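Local coordinates for protein TqaA (Penicillium aethiopicum, PDB 5DLK) that probably closes nonribosomal peptides into macrocycles, through the terminal condensation-like domain of a fungal nonribosomal peptide synthetase, the part modelled here, at residues T265-K270 against A414-L419; P418-W423 against N440-G445. All coordinates share one frame; numbering follows the deposited sequence.

Contact 1: residues T265-K270 against A414-L419; sequences TLWTFK and ARFDPL. With EDO (1,2-ethanediol), chain E.
Thr265 OG1 both donates and accepts. Thr265 OG1 donates to Asp417 OD1 at 2.5 Å, a short bond that uses the anti lone pair of the carboxylate oxygen. Thr265 OG1 accepts from water 1 at 2.7 Å, and that water also donates to the carbonyl oxygen of Pro418. The threonine holds OG1 beside its own backbone N (chi1 -63°), with CG2 anti to that N. The methyl Thr265 CG2 packs against Pro418 CD at 3.6 Å and also meets the carbonyl oxygen of Phe416. Thr265 and Asp417 cross at about a right angle. It is one place where the two halves of the condensation-domain fold meet. Strand 265-272 is an outermost strand of the six-stranded sheet and pairs with strand 433-440. Strand 407-415 is an edge strand of the five-stranded sheet, and the chain leaves it through 416-419. Further along, Trp267 CZ2 meets Phe416 CD2 at 4.0 Å, with the two side chains nearly perpendicular. Phe425 meets the tryptophan ring, and Trp423 packs edge-to-face with Phe416. A 1,2-ethanediol, probably from the crystallisation liquor, bridges the segments. Its O1 takes a nearly straight bond from Trp267 NE1 (2.9 Å, 170°) and donates to Phe416 O at 2.7 Å. Its O2 accepts from Phe416 N at 2.8 Å, again almost in line. The Arg415 chain is bent at chi2 and chi3, and the diol O2 lies over one face of the Arg415 guanidinium, toward its rim. Trp145 makes a cation-pi contact with this arginine. With an alanine in place of Arg415, Trp145 would probably lose its cationic partner and the diol O2 the guanidinium face beside it.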
# COMPACT_ATOMS: atom_id res chain seq x y z
N THR A 265 -15.01 6.94 -8.77
CA THR A 265 -13.69 7.27 -8.27
C THR A 265 -13.12 8.36 -9.15
O THR A 265 -13.09 8.20 -10.38
CB THR A 265 -12.77 6.05 -8.28
OG1 THR A 265 -13.30 5.05 -7.40
CG2 THR A 265 -11.34 6.42 -7.86
N LEU A 266 -12.73 9.48 -8.55
CA LEU A 266 -12.07 10.55 -9.30
C LEU A 266 -10.64 10.74 -8.82
O LEU A 266 -10.40 10.82 -7.60
CB LEU A 266 -12.80 11.89 -9.14
CG LEU A 266 -14.25 12.03 -9.60
CD1 LEU A 266 -14.67 13.49 -9.43
CD2 LEU A 266 -14.33 11.61 -11.05
N TRP A 267 -9.71 10.82 -9.77
CA TRP A 267 -8.34 11.24 -9.49
C TRP A 267 -8.14 12.67 -9.98
O TRP A 267 -8.49 13.01 -11.12
CB TRP A 267 -7.32 10.34 -10.17
CG TRP A 267 -7.13 9.00 -9.56
CD1 TRP A 267 -7.88 7.89 -9.79
CD2 TRP A 267 -6.11 8.63 -8.63
NE1 TRP A 267 -7.39 6.83 -9.05
CE2 TRP A 267 -6.30 7.26 -8.33
CE3 TRP A 267 -5.06 9.31 -8.01
CZ2 TRP A 267 -5.48 6.56 -7.44
CZ3 TRP A 267 -4.24 8.63 -7.13
CH2 TRP A 267 -4.45 7.26 -6.86
N THR A 268 -7.53 13.50 -9.15
CA THR A 268 -7.30 14.89 -9.51
C THR A 268 -5.84 15.25 -9.22
O THR A 268 -5.32 14.91 -8.15
CB THR A 268 -8.27 15.83 -8.77
OG1 THR A 268 -9.62 15.43 -9.06
CG2 THR A 268 -8.05 17.29 -9.18
N PHE A 269 -5.16 15.88 -10.18
CA PHE A 269 -3.71 16.06 -10.07
C PHE A 269 -3.33 17.52 -10.13
O PHE A 269 -3.93 18.29 -10.89
CB PHE A 269 -2.98 15.31 -11.21
CG PHE A 269 -3.34 13.85 -11.32
CD1 PHE A 269 -2.68 12.91 -10.55
CD2 PHE A 269 -4.32 13.42 -12.20
CE1 PHE A 269 -3.00 11.55 -10.65
CE2 PHE A 269 -4.65 12.07 -12.30
CZ PHE A 269 -3.98 11.14 -11.52
N LYS A 270 -2.31 17.90 -9.37
CA LYS A 270 -1.74 19.25 -9.47
C LYS A 270 -0.23 19.14 -9.28
O LYS A 270 0.25 18.67 -8.25
CB LYS A 270 -2.36 20.19 -8.43
CG LYS A 270 -1.83 21.64 -8.45
CD LYS A 270 -1.96 22.25 -9.84
CE LYS A 270 -2.17 23.76 -9.79
NZ LYS A 270 -0.93 24.49 -9.45
N ALA A 414 -4.21 -0.77 -13.22
CA ALA A 414 -4.51 -0.68 -11.79
C ALA A 414 -5.97 -0.30 -11.51
O ALA A 414 -6.57 0.52 -12.22
CB ALA A 414 -3.56 0.31 -11.12
N ARG A 415 -6.54 -0.91 -10.48
CA ARG A 415 -7.86 -0.59 -9.96
C ARG A 415 -7.70 -0.14 -8.51
O ARG A 415 -6.86 -0.70 -7.78
CB ARG A 415 -8.80 -1.80 -10.00
CG ARG A 415 -8.92 -2.49 -11.37
CD ARG A 415 -9.28 -1.50 -12.45
NE ARG A 415 -10.61 -0.94 -12.28
CZ ARG A 415 -11.14 -0.04 -13.11
NH1 ARG A 415 -10.45 0.35 -14.17
NH2 ARG A 415 -12.35 0.45 -12.90
N PHE A 416 -8.50 0.84 -8.11
CA PHE A 416 -8.52 1.33 -6.72
C PHE A 416 -9.74 2.21 -6.57
O PHE A 416 -9.87 3.21 -7.26
CB PHE A 416 -7.25 2.12 -6.38
CG PHE A 416 -7.27 2.73 -5.00
CD1 PHE A 416 -7.23 1.92 -3.87
CD2 PHE A 416 -7.35 4.11 -4.83
CE1 PHE A 416 -7.25 2.48 -2.58
CE2 PHE A 416 -7.36 4.68 -3.54
CZ PHE A 416 -7.32 3.86 -2.42
N ASP A 417 -10.63 1.86 -5.64
CA ASP A 417 -11.87 2.61 -5.48
C ASP A 417 -12.15 2.93 -4.02
O ASP A 417 -12.63 2.08 -3.28
CB ASP A 417 -13.04 1.83 -6.08
CG ASP A 417 -12.91 1.67 -7.57
OD1 ASP A 417 -13.09 2.68 -8.28
OD2 ASP A 417 -12.60 0.56 -8.01
N PRO A 418 -11.84 4.16 -3.60
CA PRO A 418 -12.07 4.60 -2.22
C PRO A 418 -13.51 4.41 -1.76
O PRO A 418 -14.42 4.38 -2.58
CB PRO A 418 -11.73 6.11 -2.26
CG PRO A 418 -10.82 6.28 -3.41
CD PRO A 418 -11.25 5.22 -4.44
N LEU A 419 -13.70 4.32 -0.45
CA LEU A 419 -15.04 4.27 0.11
C LEU A 419 -15.48 5.70 0.48
O LEU A 419 -15.73 6.52 -0.40
CB LEU A 419 -15.08 3.31 1.29
CG LEU A 419 -14.56 1.91 0.91
CD1 LEU A 419 -14.63 0.92 2.08
CD2 LEU A 419 -15.31 1.39 -0.32
C1 EDO E . -9.52 4.11 -10.35
O1 EDO E . -8.46 4.12 -9.36
C2 EDO E . -9.74 2.72 -10.98
O2 EDO E . -10.31 1.78 -10.04
O HOH W 1 -14.86 5.21 -5.18

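Contact 2: residues P418-W423 against N440-G445; sequences PLDEVW and NSRVLG
Pro418 starts the contact, with its CB packed loosely against the backbone N of Asn440. Its carbonyl is linked through water 1 to Asn440 ND2, which donates to that water at 3.0 Å. The carbonyl oxygen of Leu419 lies 4.0 Å from Asn440 CB. It also accepts a hydrogen bond from water 2, which accepts from Asn440 N and donates again to Glu421 O. Water 2 thus links three backbone groups. The Asp420 side chain starts away from 440-445 but bends back, and its OD1 makes a long salt bridge to Arg442 NH2 at 3.7 Å, carboxylate and guanidinium planes 34° apart. Asp420 O rests on both methyls of Val443, CG1 being nearer at 3.4 Å. Strands 422-428 and 433-440 are antiparallel neighbours, and this contact lies at their end, where 440-445 leads into helix 446-465. Asn440 OD1 accepts from Arg442 N at 2.9 Å, an Asx turn, and Asn440 O accepts from both Val443 N and Leu444 N. Glu421 points away. Trp423 NE1 meets the anti lone pair of Glu421 OE2, Leu419 N comes from above the carboxylate plane, and Arg64 adds a salt bridge. Val422 holds CG1 anti to its backbone N (chi1 171°), with CG2 beside that N. Val422 CG2 meets Val443 CG1 at 3.9 Å, and Val422 CG1 meets Leu444 CD2, the side chains crossing at about a right angle. Leu452 touches both Val422 and Leu444.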
# COMPACT_ATOMS: atom_id res chain seq x y z
N PRO A 418 -11.84 4.16 -3.60
CA PRO A 418 -12.07 4.60 -2.22
C PRO A 418 -13.51 4.41 -1.76
O PRO A 418 -14.42 4.38 -2.58
CB PRO A 418 -11.73 6.11 -2.26
CG PRO A 418 -10.82 6.28 -3.41
CD PRO A 418 -11.25 5.22 -4.44
N LEU A 419 -13.70 4.32 -0.45
CA LEU A 419 -15.04 4.27 0.11
C LEU A 419 -15.48 5.70 0.48
O LEU A 419 -15.73 6.52 -0.40
CB LEU A 419 -15.08 3.31 1.29
CG LEU A 419 -14.56 1.91 0.91
CD1 LEU A 419 -14.63 0.92 2.08
CD2 LEU A 419 -15.31 1.39 -0.32
N ASP A 420 -15.57 6.03 1.77
CA ASP A 420 -16.02 7.38 2.14
C ASP A 420 -14.86 8.35 2.38
O ASP A 420 -15.07 9.55 2.50
CB ASP A 420 -16.91 7.34 3.39
CG ASP A 420 -18.25 6.67 3.13
OD1 ASP A 420 -18.77 6.80 2.00
OD2 ASP A 420 -18.76 6.01 4.06
N GLU A 421 -13.64 7.82 2.44
CA GLU A 421 -12.46 8.64 2.74
C GLU A 421 -11.88 9.41 1.54
O GLU A 421 -12.12 9.06 0.37
CB GLU A 421 -11.36 7.77 3.34
CG GLU A 421 -10.59 6.92 2.32
CD GLU A 421 -11.38 5.71 1.81
OE1 GLU A 421 -12.38 5.34 2.46
OE2 GLU A 421 -10.98 5.12 0.78
N VAL A 422 -11.11 10.45 1.85
CA VAL A 422 -10.38 11.20 0.83
C VAL A 422 -8.91 10.84 1.00
O VAL A 422 -8.40 10.84 2.12
CB VAL A 422 -10.59 12.73 0.98
CG1 VAL A 422 -9.65 13.50 0.04
CG2 VAL A 422 -12.04 13.08 0.71
N TRP A 423 -8.26 10.48 -0.10
CA TRP A 423 -6.82 10.27 -0.13
C TRP A 423 -6.09 11.45 -0.75
O TRP A 423 -6.52 11.97 -1.78
CB TRP A 423 -6.47 9.00 -0.93
CG TRP A 423 -7.04 7.76 -0.40
CD1 TRP A 423 -8.31 7.29 -0.59
CD2 TRP A 423 -6.38 6.79 0.43
NE1 TRP A 423 -8.47 6.08 0.07
CE2 TRP A 423 -7.30 5.77 0.71
CE3 TRP A 423 -5.09 6.71 0.97
CZ2 TRP A 423 -6.98 4.65 1.50
CZ3 TRP A 423 -4.77 5.60 1.74
CH2 TRP A 423 -5.70 4.59 2.01
N ASN A 440 -14.21 9.27 -4.05
CA ASN A 440 -15.47 9.11 -4.77
C ASN A 440 -16.15 10.45 -5.02
O ASN A 440 -16.12 11.33 -4.16
CB ASN A 440 -16.38 8.18 -3.98
CG ASN A 440 -17.60 7.78 -4.78
OD1 ASN A 440 -18.56 8.52 -4.84
ND2 ASN A 440 -17.54 6.63 -5.42
N SER A 441 -16.78 10.61 -6.19
CA SER A 441 -17.33 11.89 -6.60
C SER A 441 -18.49 12.31 -5.69
O SER A 441 -18.84 13.49 -5.65
CB SER A 441 -17.82 11.82 -8.05
OG SER A 441 -18.73 10.75 -8.19
N ARG A 442 -19.08 11.36 -4.98
CA ARG A 442 -20.14 11.68 -4.03
C ARG A 442 -19.56 12.35 -2.79
O ARG A 442 -20.21 13.16 -2.15
CB ARG A 442 -20.91 10.44 -3.60
CG ARG A 442 -21.75 9.75 -4.65
CD ARG A 442 -22.07 8.35 -4.13
NE ARG A 442 -21.12 8.04 -3.06
CZ ARG A 442 -21.07 6.91 -2.36
NH1 ARG A 442 -21.94 5.94 -2.61
NH2 ARG A 442 -20.15 6.77 -1.41
N VAL A 443 -18.33 11.96 -2.45
CA VAL A 443 -17.66 12.48 -1.26
C VAL A 443 -17.03 13.82 -1.57
O VAL A 443 -17.17 14.79 -0.83
CB VAL A 443 -16.58 11.50 -0.77
CG1 VAL A 443 -15.79 12.11 0.40
CG2 VAL A 443 -17.23 10.19 -0.36
N LEU A 444 -16.34 13.88 -2.70
CA LEU A 444 -15.68 15.09 -3.12
C LEU A 444 -15.90 15.28 -4.62
O LEU A 444 -15.37 14.52 -5.43
CB LEU A 444 -14.19 14.98 -2.77
CG LEU A 444 -13.34 16.22 -2.64
CD1 LEU A 444 -13.83 17.18 -1.52
CD2 LEU A 444 -11.90 15.79 -2.39
N GLY A 445 -16.72 16.27 -4.98
CA GLY A 445 -17.03 16.52 -6.37
C GLY A 445 -15.81 17.04 -7.10
O GLY A 445 -14.86 17.49 -6.46
O HOH W 1 -14.86 5.21 -5.18
O HOH W 2 -14.15 8.55 -1.35

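The centres of contact 1 and contact 2 lie about 9 Å apart, and both reach the six-stranded sheet. They share Pro418 and Leu419, so contact 2 begins where the later segment of contact 1 ends. Along the chain the order is 265-270, 414-419, 418-423 and 440-445. The chain leaves strand 407-415 of the five-stranded sheet and enters strand 422-428 of the other one through this shared stretch. The contacts also touch directly, with Leu266 packed on Ser441, and water 1 belongs to both. Both lie where the chain passes from one sheet to the other, away from the phosphopantetheine-binding residues.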